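Long-range contact in putative surface-anchored fimbrial subunit (Corynebacterium diphtheriae, PDB 3HTL), which probably forms the backbone shaft of a surface-anchored pilus as the fimbrial subunit SpaA, and binds calcium: residues T217-Q222 against V234-A239. Residues are numbered along the deposited sequence; the frame is centred on the assembly and turned at random.
Sequences TDVSVQ and VQLAGA
The carboxylate of Asp218, at the open end of a beta hairpin formed by strands 219-226 and 229-236, turns one face to residues 237-239, where the strand gives way to helix 238-242. Ala237 O, Gly238 CA and Ala239 N all lie on that side of its plane, with Ala239 N 3.5 Å from Asp218 OD2. A water at the OD1 edge links Asp218 OD1 to the same NH, accepting at 3.2 Å from Ala239 N. Beyond the other face stands Thr217 OG1, 3.1 Å from Asp218 OD1. Asp218 OD2 is hydrogen-bonded to Thr240 OG1. CG lies beside the backbone N of Asp218 (chi1 -66°), which sends the carboxylate along the start of the helix, where the partial positive charge of the NH groups would probably favour a negative group.

The site illustrates how a hairpin can be fastened beyond its last strand residue. Segments 219-222 and 234-236 run antiparallel, at 163°. Ala237 N donates to Asp218 O at 2.7 Å, extending the backbone bonding past the strands. Within them, Ser220 and Gln235 form a hydrogen-bonded pair, with one bond in each direction.

Val219, Val221, Val234 and Leu236 share one face. CG1 of Val219, anti to its N (chi1 -176°), meets Val234 CG1 at 3.6 Å, the tightest apolar touch between the strands. Val219 also rests on Ile214, and Val234 and Leu236 bond through their backbones to Val189 and Phe187, joining the hairpin to strand 188-192 within the Cna-B-like family region. Gln235 O serves twice: it takes the Ser220 N-H at 2.9 Å from Ser220 N, and receives a CA-H...O contact from Val219 CA at 3.3 Å.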
loop_
_atom_site.group_PDB
_atom_site.type_symbol
_atom_site.label_atom_id
_atom_site.label_comp_id
_atom_site.label_asym_id
_atom_site.label_seq_id
_atom_site.Cartn_x
_atom_site.Cartn_y
_atom_site.Cartn_z
ATOM N N THR A 217 -21.344 1.070 -11.957
ATOM C CA THR A 217 -20.970 1.991 -13.027
ATOM C C THR A 217 -19.884 2.985 -12.583
ATOM O O THR A 217 -19.027 3.355 -13.372
ATOM C CB THR A 217 -22.194 2.767 -13.561
ATOM O OG1 THR A 217 -22.872 3.421 -12.470
ATOM C CG2 THR A 217 -23.157 1.816 -14.254
ATOM N N ASP A 218 -19.919 3.387 -11.316
ATOM C CA ASP A 218 -19.021 4.422 -10.799
ATOM C C ASP A 218 -17.628 3.906 -10.383
ATOM O O ASP A 218 -16.672 4.677 -10.382
ATOM C CB ASP A 218 -19.683 5.124 -9.621
ATOM C CG ASP A 218 -20.926 5.913 -10.041
ATOM O OD1 ASP A 218 -21.305 5.804 -11.231
ATOM O OD2 ASP A 218 -21.500 6.650 -9.198
ATOM N N VAL A 219 -17.527 2.620 -10.069
ATOM C CA VAL A 219 -16.297 2.017 -9.543
ATOM C C VAL A 219 -15.711 1.069 -10.584
ATOM O O VAL A 219 -16.401 0.175 -11.071
ATOM C CB VAL A 219 -16.609 1.281 -8.224
ATOM C CG1 VAL A 219 -15.342 0.697 -7.572
ATOM C CG2 VAL A 219 -17.298 2.232 -7.279
ATOM N N SER A 220 -14.460 1.301 -10.957
ATOM C CA SER A 220 -13.738 0.490 -11.939
ATOM C C SER A 220 -12.760 -0.374 -11.157
ATOM O O SER A 220 -11.869 0.167 -10.531
ATOM C CB SER A 220 -12.994 1.399 -12.918
ATOM O OG SER A 220 -12.207 0.668 -13.862
ATOM N N VAL A 221 -12.949 -1.694 -11.174
ATOM C CA VAL A 221 -12.077 -2.643 -10.477
ATOM C C VAL A 221 -11.260 -3.336 -11.568
ATOM O O VAL A 221 -11.825 -3.972 -12.451
ATOM C CB VAL A 221 -12.886 -3.668 -9.674
ATOM C CG1 VAL A 221 -11.954 -4.642 -8.935
ATOM C CG2 VAL A 221 -13.820 -2.961 -8.685
ATOM N N GLN A 222 -9.941 -3.172 -11.530
ATOM C CA GLN A 222 -9.046 -3.685 -12.563
ATOM C C GLN A 222 -7.890 -4.424 -11.908
ATOM O O GLN A 222 -7.504 -4.094 -10.795
ATOM C CB GLN A 222 -8.396 -2.557 -13.326
ATOM C CG GLN A 222 -9.234 -1.748 -14.259
ATOM C CD GLN A 222 -8.403 -0.576 -14.768
ATOM O OE1 GLN A 222 -8.601 0.569 -14.340
ATOM N NE2 GLN A 222 -7.400 -0.874 -15.622
ATOM N N VAL A 234 -8.728 0.064 -7.750
ATOM C CA VAL A 234 -10.144 0.480 -7.599
ATOM C C VAL A 234 -10.212 1.991 -7.807
ATOM O O VAL A 234 -9.520 2.730 -7.124
ATOM C CB VAL A 234 -10.685 0.104 -6.235
ATOM C CG1 VAL A 234 -12.068 0.716 -6.017
ATOM C CG2 VAL A 234 -10.688 -1.421 -6.053
ATOM N N GLN A 235 -11.008 2.457 -8.786
ATOM C CA GLN A 235 -11.066 3.865 -9.128
ATOM C C GLN A 235 -12.506 4.344 -9.058
ATOM O O GLN A 235 -13.420 3.657 -9.546
ATOM C CB GLN A 235 -10.614 4.165 -10.559
ATOM C CG GLN A 235 -9.198 3.947 -10.882
ATOM C CD GLN A 235 -8.742 4.821 -12.023
ATOM O OE1 GLN A 235 -9.538 5.239 -12.896
ATOM N NE2 GLN A 235 -7.464 5.133 -12.018
ATOM N N LEU A 236 -12.696 5.505 -8.451
ATOM C CA LEU A 236 -14.019 6.108 -8.363
ATOM C C LEU A 236 -14.221 7.091 -9.506
ATOM O O LEU A 236 -13.403 7.957 -9.723
ATOM C CB LEU A 236 -14.197 6.823 -7.027
ATOM C CG LEU A 236 -14.654 5.994 -5.841
ATOM C CD1 LEU A 236 -13.955 4.711 -5.779
ATOM C CD2 LEU A 236 -14.492 6.773 -4.514
ATOM N N ALA A 237 -15.351 6.975 -10.195
ATOM C CA ALA A 237 -15.709 7.944 -11.242
ATOM C C ALA A 237 -17.216 8.269 -11.172
ATOM O O ALA A 237 -17.880 7.921 -10.195
ATOM C CB ALA A 237 -15.325 7.396 -12.601
ATOM N N GLY A 238 -17.752 8.931 -12.199
ATOM C CA GLY A 238 -19.210 9.157 -12.287
ATOM C C GLY A 238 -19.752 9.986 -11.133
ATOM O O GLY A 238 -19.054 10.873 -10.616
ATOM N N ALA A 239 -20.991 9.713 -10.718
ATOM C CA ALA A 239 -21.648 10.555 -9.706
ATOM C C ALA A 239 -21.011 10.343 -8.326
ATOM O O ALA A 239 -20.924 11.273 -7.518
ATOM C CB ALA A 239 -23.149 10.276 -9.645
HETATM O O HOH W 1 -22.920 7.538 -12.036
#